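Local coordinates for peptidase, C14 family (PDB 3BIJ), which is functionally uncharacterised but belongs to the caspase-like C14 peptidase family and probably acts as a cysteine endopeptidase, at residues 17-22 / 165-170; 12-15 / 21-24; 58-63 / 103-108. All coordinates share one frame; numbering follows the deposited sequence.

Contact 1: 17-22 / 165-170; sequences KHYGGW and RAMPQS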
loop_
_atom_site.group_PDB
_atom_site.type_symbol
_atom_site.label_atom_id
_atom_site.label_comp_id
_atom_site.label_asym_id
_atom_site.label_seq_id
_atom_site.Cartn_x
_atom_site.Cartn_y
_atom_site.Cartn_z
ATOM N N LYS A 17 8.715 20.829 -30.668
ATOM C CA LYS A 17 8.371 21.060 -32.063
ATOM C C LYS A 17 8.665 19.823 -32.920
ATOM O O LYS A 17 8.254 19.746 -34.069
ATOM C CB LYS A 17 9.143 22.282 -32.580
ATOM C CG LYS A 17 8.624 23.614 -31.999
ATOM C CD LYS A 17 9.740 24.598 -31.549
ATOM C CE LYS A 17 10.614 25.094 -32.714
ATOM N NZ LYS A 17 11.768 24.180 -32.985
ATOM N N HIS A 18 9.377 18.851 -32.362
ATOM C CA HIS A 18 9.671 17.636 -33.103
ATOM C C HIS A 18 9.001 16.432 -32.438
ATOM O O HIS A 18 8.541 15.502 -33.104
ATOM C CB HIS A 18 11.184 17.420 -33.190
ATOM C CG HIS A 18 11.570 16.085 -33.741
ATOM N ND1 HIS A 18 11.598 14.940 -32.972
ATOM C CD2 HIS A 18 11.908 15.700 -34.995
ATOM C CE1 HIS A 18 11.935 13.911 -33.727
ATOM N NE2 HIS A 18 12.128 14.343 -34.960
ATOM N N TYR A 19 8.936 16.463 -31.114
ATOM C CA TYR A 19 8.340 15.370 -30.361
ATOM C C TYR A 19 6.841 15.533 -30.133
ATOM O O TYR A 19 6.341 15.308 -29.030
ATOM C CB TYR A 19 9.061 15.233 -29.029
ATOM C CG TYR A 19 10.454 14.665 -29.150
ATOM C CD1 TYR A 19 10.656 13.292 -29.168
ATOM C CD2 TYR A 19 11.564 15.501 -29.212
ATOM C CE1 TYR A 19 11.932 12.750 -29.232
ATOM C CE2 TYR A 19 12.854 14.981 -29.280
ATOM C CZ TYR A 19 13.037 13.597 -29.283
ATOM O OH TYR A 19 14.311 13.066 -29.288
ATOM N N GLY A 20 6.127 15.934 -31.183
ATOM C CA GLY A 20 4.688 16.099 -31.087
ATOM C C GLY A 20 4.194 16.884 -29.883
ATOM O O GLY A 20 3.181 16.524 -29.290
ATOM N N GLY A 21 4.904 17.943 -29.506
ATOM C CA GLY A 21 4.467 18.748 -28.377
ATOM C C GLY A 21 4.979 18.327 -27.014
ATOM O O GLY A 21 4.658 18.947 -26.003
ATOM N N TRP A 22 5.783 17.274 -26.980
ATOM C CA TRP A 22 6.345 16.778 -25.729
ATOM C C TRP A 22 7.696 17.440 -25.492
ATOM O O TRP A 22 8.538 17.460 -26.388
ATOM C CB TRP A 22 6.540 15.272 -25.824
ATOM C CG TRP A 22 7.021 14.653 -24.558
ATOM C CD1 TRP A 22 6.383 14.663 -23.358
ATOM C CD2 TRP A 22 8.182 13.836 -24.387
ATOM N NE1 TRP A 22 7.057 13.888 -22.453
ATOM C CE2 TRP A 22 8.167 13.366 -23.059
ATOM C CE3 TRP A 22 9.230 13.445 -25.229
ATOM C CZ2 TRP A 22 9.153 12.530 -22.553
ATOM C CZ3 TRP A 22 10.210 12.615 -24.724
ATOM C CH2 TRP A 22 10.162 12.163 -23.398
ATOM N N ARG A 165 13.514 8.227 -16.829
ATOM C CA ARG A 165 14.103 8.728 -18.055
ATOM C C ARG A 165 13.738 7.939 -19.302
ATOM O O ARG A 165 14.595 7.578 -20.108
ATOM C CB ARG A 165 15.614 8.808 -17.867
ATOM C CG ARG A 165 16.005 9.799 -16.776
ATOM C CD ARG A 165 17.513 9.914 -16.592
ATOM N NE ARG A 165 17.871 10.993 -15.683
ATOM C CZ ARG A 165 19.112 11.288 -15.318
ATOM N NH1 ARG A 165 19.324 12.302 -14.483
ATOM N NH2 ARG A 165 20.132 10.569 -15.786
ATOM N N ALA A 166 12.447 7.679 -19.457
ATOM C CA ALA A 166 11.961 6.951 -20.620
ATOM C C ALA A 166 10.814 7.735 -21.238
ATOM O O ALA A 166 9.919 8.212 -20.535
ATOM C CB ALA A 166 11.483 5.568 -20.215
HETATM N N MSE A 167 10.842 7.863 -22.556
HETATM C CA MSE A 167 9.791 8.579 -23.246
HETATM C C MSE A 167 8.532 7.713 -23.199
HETATM O O MSE A 167 8.592 6.498 -23.433
HETATM C CB MSE A 167 10.218 8.861 -24.689
HETATM C CG MSE A 167 9.148 9.488 -25.557
HETATM SE SE MSE A 167 9.835 9.974 -27.326
HETATM C CE MSE A 167 10.313 8.192 -27.981
ATOM N N PRO A 168 7.379 8.313 -22.849
ATOM C CA PRO A 168 6.144 7.525 -22.794
ATOM C C PRO A 168 5.763 6.974 -24.165
ATOM O O PRO A 168 5.905 7.655 -25.177
ATOM C CB PRO A 168 5.127 8.511 -22.228
ATOM C CG PRO A 168 5.690 9.842 -22.593
ATOM C CD PRO A 168 7.151 9.680 -22.352
ATOM N N GLN A 169 5.284 5.738 -24.189
ATOM C CA GLN A 169 4.922 5.088 -25.437
ATOM C C GLN A 169 4.013 5.910 -26.327
ATOM O O GLN A 169 4.158 5.903 -27.549
ATOM C CB GLN A 169 4.280 3.737 -25.158
ATOM C CG GLN A 169 5.231 2.749 -24.525
ATOM C CD GLN A 169 4.616 1.376 -24.379
ATOM O OE1 GLN A 169 5.264 0.450 -23.892
ATOM N NE2 GLN A 169 3.359 1.234 -24.801
ATOM N N SER A 170 3.064 6.619 -25.733
ATOM C CA SER A 170 2.173 7.431 -26.544
ATOM C C SER A 170 2.960 8.462 -27.352
ATOM O O SER A 170 2.767 8.598 -28.561
ATOM C CB SER A 170 1.153 8.112 -25.653
ATOM O OG SER A 170 0.403 7.110 -24.991
#
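W22 brings the six-membered half of its indole obliquely up to M167, a selenomethionine: CZ3 of W22 comes 3.4 Å from CG of M167, and CH2 of W22 lies 3.5 Å from CB of M167. Beyond these methylenes, SE of M167 stands 4.6 Å from the centroid of the same W22 ring, 49° off its normal, an oblique Met-aromatic contact. The selenium also meets a second ring, lying 3.9 Å from CD1 of Y19, again obliquely; the tyrosine and M167 side chains cross at about a right angle. P168 supplies the third apolar partner, its CD 3.5 Å from CZ2 of W22 and its CG above one indole face, offset toward the rim. CG of W22 lies anti to the backbone N (chi1 -176°), which carries the indole across to M167 and P168. With an alanine here, the CB, CG and SE of M167 would probably lose their indole cover and CD of P168 its ring partner, opening a gap between the turn and 167-168. Both rings spring from one type I' turn, Y19 to W22, closed by the 2.9 Å bond from W22 N to Y19 O, with G20 and G21 at its corners. The Y19 hydroxyl bonds to L105. W22 also meets the ring of H84, and F219 of the second subunit meets both W22 and P168, at a subunit interface. Within the caspase-like domain, the contact joins the loop after strand 4-10 to helix 169-178, N-capped by P168; Y19 and M167 also reach strands 99-104 and 109-111.

Contact 2: 12-15 / 21-24; sequences NAVD and GWAG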
loop_
_atom_site.group_PDB
_atom_site.type_symbol
_atom_site.label_atom_id
_atom_site.label_comp_id
_atom_site.label_asym_id
_atom_site.label_seq_id
_atom_site.Cartn_x
_atom_site.Cartn_y
_atom_site.Cartn_z
ATOM N N ASN A 12 17.788 17.725 -20.197
ATOM C CA ASN A 12 16.636 17.683 -19.319
ATOM C C ASN A 12 15.451 18.390 -19.977
ATOM O O ASN A 12 14.579 18.947 -19.312
ATOM C CB ASN A 12 16.965 18.257 -17.945
ATOM C CG ASN A 12 17.774 19.487 -18.028
ATOM O OD1 ASN A 12 17.551 20.321 -18.902
ATOM N ND2 ASN A 12 18.727 19.632 -17.116
ATOM N N ALA A 13 15.451 18.340 -21.308
ATOM C CA ALA A 13 14.390 18.889 -22.139
ATOM C C ALA A 13 14.730 18.585 -23.588
ATOM O O ALA A 13 15.897 18.372 -23.926
ATOM C CB ALA A 13 14.255 20.393 -21.939
ATOM N N VAL A 14 13.705 18.515 -24.430
ATOM C CA VAL A 14 13.894 18.271 -25.856
ATOM C C VAL A 14 12.973 19.211 -26.629
ATOM O O VAL A 14 12.124 19.882 -26.044
ATOM C CB VAL A 14 13.586 16.813 -26.253
ATOM C CG1 VAL A 14 14.521 15.882 -25.505
ATOM C CG2 VAL A 14 12.132 16.466 -25.984
ATOM N N ASP A 15 13.139 19.263 -27.945
ATOM C CA ASP A 15 12.331 20.157 -28.764
ATOM C C ASP A 15 10.910 19.647 -28.983
ATOM O O ASP A 15 10.680 18.728 -29.765
ATOM C CB ASP A 15 13.015 20.388 -30.116
ATOM C CG ASP A 15 12.305 21.443 -30.961
ATOM O OD1 ASP A 15 12.686 21.617 -32.135
ATOM O OD2 ASP A 15 11.374 22.095 -30.446
ATOM N N GLY A 21 4.904 17.943 -29.506
ATOM C CA GLY A 21 4.467 18.748 -28.377
ATOM C C GLY A 21 4.979 18.327 -27.014
ATOM O O GLY A 21 4.658 18.947 -26.003
ATOM N N TRP A 22 5.783 17.274 -26.980
ATOM C CA TRP A 22 6.345 16.778 -25.729
ATOM C C TRP A 22 7.696 17.440 -25.492
ATOM O O TRP A 22 8.538 17.460 -26.388
ATOM C CB TRP A 22 6.540 15.272 -25.824
ATOM C CG TRP A 22 7.021 14.653 -24.558
ATOM C CD1 TRP A 22 6.383 14.663 -23.358
ATOM C CD2 TRP A 22 8.182 13.836 -24.387
ATOM N NE1 TRP A 22 7.057 13.888 -22.453
ATOM C CE2 TRP A 22 8.167 13.366 -23.059
ATOM C CE3 TRP A 22 9.230 13.445 -25.229
ATOM C CZ2 TRP A 22 9.153 12.530 -22.553
ATOM C CZ3 TRP A 22 10.210 12.615 -24.724
ATOM C CH2 TRP A 22 10.162 12.163 -23.398
ATOM N N ALA A 23 7.912 17.966 -24.293
ATOM C CA ALA A 23 9.178 18.625 -23.978
ATOM C C ALA A 23 10.185 17.687 -23.297
ATOM O O ALA A 23 11.369 18.022 -23.164
ATOM C CB ALA A 23 8.921 19.846 -23.094
ATOM N N GLY A 24 9.705 16.521 -22.871
ATOM C CA GLY A 24 10.562 15.555 -22.206
ATOM C C GLY A 24 11.352 16.172 -21.072
ATOM O O GLY A 24 12.543 15.912 -20.912
#
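V14 and A23 are joined by the single hydrogen bond between these two segments, from V14 N to A23 O at 2.7 Å. It is moderately bent, with 151° at the hydrogen, and the donor sits 32° out of the carbonyl plane. The same oxygen takes a second, weaker approach, a CA-H...O contact from CA of A13 at 3.3 Å, so two neighbouring residues of 12-15 converge on one carbonyl. Both segments belong to the connection that leads from strand 4-10 to helix 29-42 and on to the parallel strand 46-51, a beta-alpha-beta crossover of the caspase-like fold; residues 12-15 leave the strand and 21-24 come back past them after the turn at 19-22. The apolar contacts are made by V14. With CG1 anti to the carbonyl carbon (chi1 -61°), CG2 of V14 falls between the backbone N and the carbonyl carbon; it lies 3.5 Å from C of A23 and reaches toward the indole of W22, 4.3 Å from CE3. That ring carries G24 on one face, where CA of G24 stands 3.3 Å above the plane, offset toward the rim. CA of G24 lies close beside both V14 and the indole, and a beta carbon there would crowd CG2 of V14 and CZ3 of W22. As for charge, the side chain of D15 sets off away from 21-24, and its carboxylate forms a salt bridge with K17.

Contact 3: 58-63 / 103-108; sequences AKVIDA and WCLFDG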
loop_
_atom_site.group_PDB
_atom_site.type_symbol
_atom_site.label_atom_id
_atom_site.label_comp_id
_atom_site.label_asym_id
_atom_site.label_seq_id
_atom_site.Cartn_x
_atom_site.Cartn_y
_atom_site.Cartn_z
ATOM N N ALA A 58 23.042 16.175 -35.086
ATOM C CA ALA A 58 24.245 16.627 -35.793
ATOM C C ALA A 58 25.491 16.730 -34.912
ATOM O O ALA A 58 26.509 16.109 -35.217
ATOM C CB ALA A 58 23.975 17.966 -36.467
ATOM N N LYS A 59 25.407 17.505 -33.829
ATOM C CA LYS A 59 26.537 17.687 -32.914
ATOM C C LYS A 59 27.053 16.410 -32.255
ATOM O O LYS A 59 28.266 16.195 -32.187
ATOM C CB LYS A 59 26.192 18.709 -31.827
ATOM C CG LYS A 59 26.080 20.138 -32.327
ATOM C CD LYS A 59 26.019 21.114 -31.155
ATOM C CE LYS A 59 25.761 22.548 -31.620
ATOM N NZ LYS A 59 25.582 23.499 -30.481
ATOM N N VAL A 60 26.139 15.574 -31.761
ATOM C CA VAL A 60 26.517 14.319 -31.121
ATOM C C VAL A 60 27.203 13.393 -32.126
ATOM O O VAL A 60 28.263 12.851 -31.838
ATOM C CB VAL A 60 25.281 13.594 -30.520
ATOM C CG1 VAL A 60 25.663 12.197 -30.070
ATOM C CG2 VAL A 60 24.729 14.385 -29.345
ATOM N N ILE A 61 26.602 13.220 -33.303
ATOM C CA ILE A 61 27.166 12.348 -34.333
ATOM C C ILE A 61 28.540 12.833 -34.747
ATOM O O ILE A 61 29.476 12.047 -34.883
ATOM C CB ILE A 61 26.254 12.292 -35.567
ATOM C CG1 ILE A 61 24.938 11.602 -35.196
ATOM C CG2 ILE A 61 26.929 11.540 -36.691
ATOM C CD1 ILE A 61 23.860 11.727 -36.251
ATOM N N ASP A 62 28.655 14.138 -34.937
ATOM C CA ASP A 62 29.912 14.751 -35.333
ATOM C C ASP A 62 30.993 14.640 -34.267
ATOM O O ASP A 62 32.144 14.364 -34.585
ATOM C CB ASP A 62 29.680 16.220 -35.676
ATOM C CG ASP A 62 30.950 16.925 -36.092
ATOM O OD1 ASP A 62 31.679 17.400 -35.191
ATOM O OD2 ASP A 62 31.219 16.994 -37.321
ATOM N N ALA A 63 30.631 14.867 -33.006
ATOM C CA ALA A 63 31.599 14.778 -31.916
ATOM C C ALA A 63 32.162 13.364 -31.817
ATOM O O ALA A 63 33.381 13.178 -31.752
ATOM C CB ALA A 63 30.951 15.172 -30.598
ATOM N N TRP A 103 17.912 7.167 -28.336
ATOM C CA TRP A 103 18.249 8.166 -27.342
ATOM C C TRP A 103 17.444 9.375 -27.795
ATOM O O TRP A 103 17.441 9.720 -28.983
ATOM C CB TRP A 103 19.745 8.502 -27.347
ATOM C CG TRP A 103 20.574 7.614 -26.456
ATOM C CD1 TRP A 103 20.123 6.601 -25.658
ATOM C CD2 TRP A 103 21.991 7.669 -26.273
ATOM N NE1 TRP A 103 21.169 6.023 -24.992
ATOM C CE2 TRP A 103 22.330 6.657 -25.351
ATOM C CE3 TRP A 103 23.009 8.477 -26.800
ATOM C CZ2 TRP A 103 23.645 6.425 -24.942
ATOM C CZ3 TRP A 103 24.314 8.247 -26.394
ATOM C CH2 TRP A 103 24.618 7.225 -25.470
ATOM N N CYS A 104 16.735 10.007 -26.869
ATOM C CA CYS A 104 15.946 11.160 -27.259
ATOM C C CYS A 104 16.771 12.420 -27.188
ATOM O O CYS A 104 16.884 13.070 -26.143
ATOM C CB CYS A 104 14.709 11.280 -26.386
ATOM S SG CYS A 104 13.600 9.926 -26.636
ATOM N N LEU A 105 17.376 12.753 -28.314
ATOM C CA LEU A 105 18.188 13.947 -28.367
ATOM C C LEU A 105 17.248 15.123 -28.619
ATOM O O LEU A 105 16.085 14.941 -28.981
ATOM C CB LEU A 105 19.277 13.803 -29.446
ATOM C CG LEU A 105 20.314 12.687 -29.160
ATOM C CD1 LEU A 105 21.378 12.696 -30.211
ATOM C CD2 LEU A 105 20.950 12.882 -27.784
ATOM N N PHE A 106 17.739 16.331 -28.401
ATOM C CA PHE A 106 16.911 17.519 -28.557
ATOM C C PHE A 106 16.350 17.623 -29.958
ATOM O O PHE A 106 15.159 17.866 -30.161
ATOM C CB PHE A 106 17.745 18.756 -28.215
ATOM C CG PHE A 106 16.939 20.012 -28.057
ATOM C CD1 PHE A 106 16.600 20.779 -29.169
ATOM C CD2 PHE A 106 16.513 20.425 -26.794
ATOM C CE1 PHE A 106 15.853 21.929 -29.029
ATOM C CE2 PHE A 106 15.762 21.580 -26.642
ATOM C CZ PHE A 106 15.431 22.336 -27.761
ATOM N N ASP A 107 17.233 17.413 -30.918
ATOM C CA ASP A 107 16.912 17.468 -32.339
ATOM C C ASP A 107 15.893 16.393 -32.768
ATOM O O ASP A 107 14.998 16.649 -33.577
ATOM C CB ASP A 107 18.223 17.292 -33.111
ATOM C CG ASP A 107 18.239 18.043 -34.395
ATOM O OD1 ASP A 107 17.404 18.976 -34.525
ATOM O OD2 ASP A 107 19.091 17.712 -35.265
ATOM N N GLY A 108 16.063 15.189 -32.226
ATOM C CA GLY A 108 15.211 14.067 -32.554
ATOM C C GLY A 108 15.824 12.816 -31.937
ATOM O O GLY A 108 16.703 12.910 -31.072
#
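V60 and L105 form a small apolar contact between the buried side of helix 57-70 and the chain just past the end of strand 99-104. The two side chains reach toward each other tip to tip: CG2 of V60 lies 3.9 Å from CD1 of L105, and the same methyl of L105 is 4.0 Å from CB of V60. CG of L105 is anti to its carbonyl carbon (chi1 -64°), and the extended second torsion (chi2 -176°) puts CD1, rather than CD2, nearest V60. Both residues are buried and extend the packing of this helix on the central sheet, where V60 also touches L9 of strand 4-10 and L105 touches Y81 of strand 76-89. Farther out, exposed D107 points toward the first turn of the helix, with OD2 4.2 Å from N of A58, too far for a hydrogen bond. The carboxylate may still gain a little from the partial positive charge at this helix end. With one methyl pair inside and a distant carboxylate outside, what joins the two segments here is apolar burial of V60 and L105, with no directional bond between them.

How the contacts relate
Contacts 1 and 2 share G21 and W22; contact 2 lies wholly within the loop between strand 4-10 and helix 29-42, whereas contact 1 ties that loop to the start of helix 169-178. All three are partly buried, but contact 3 lies nearer the chain's centre (about 12 Å between centres, against 18 and 17 Å for contacts 1 and 2), its V60-L105 pair buried and its A58-D107 edge exposed. Contact 1 pairs aromatic rings with selenium at a subunit interface, contact 2 relies on a backbone bond, and contact 3 has no other chain against it. Y19 links them: its CD2 packs 3.4 Å from CG2 of V14, and its OH lies 2.6 Å from O of L105.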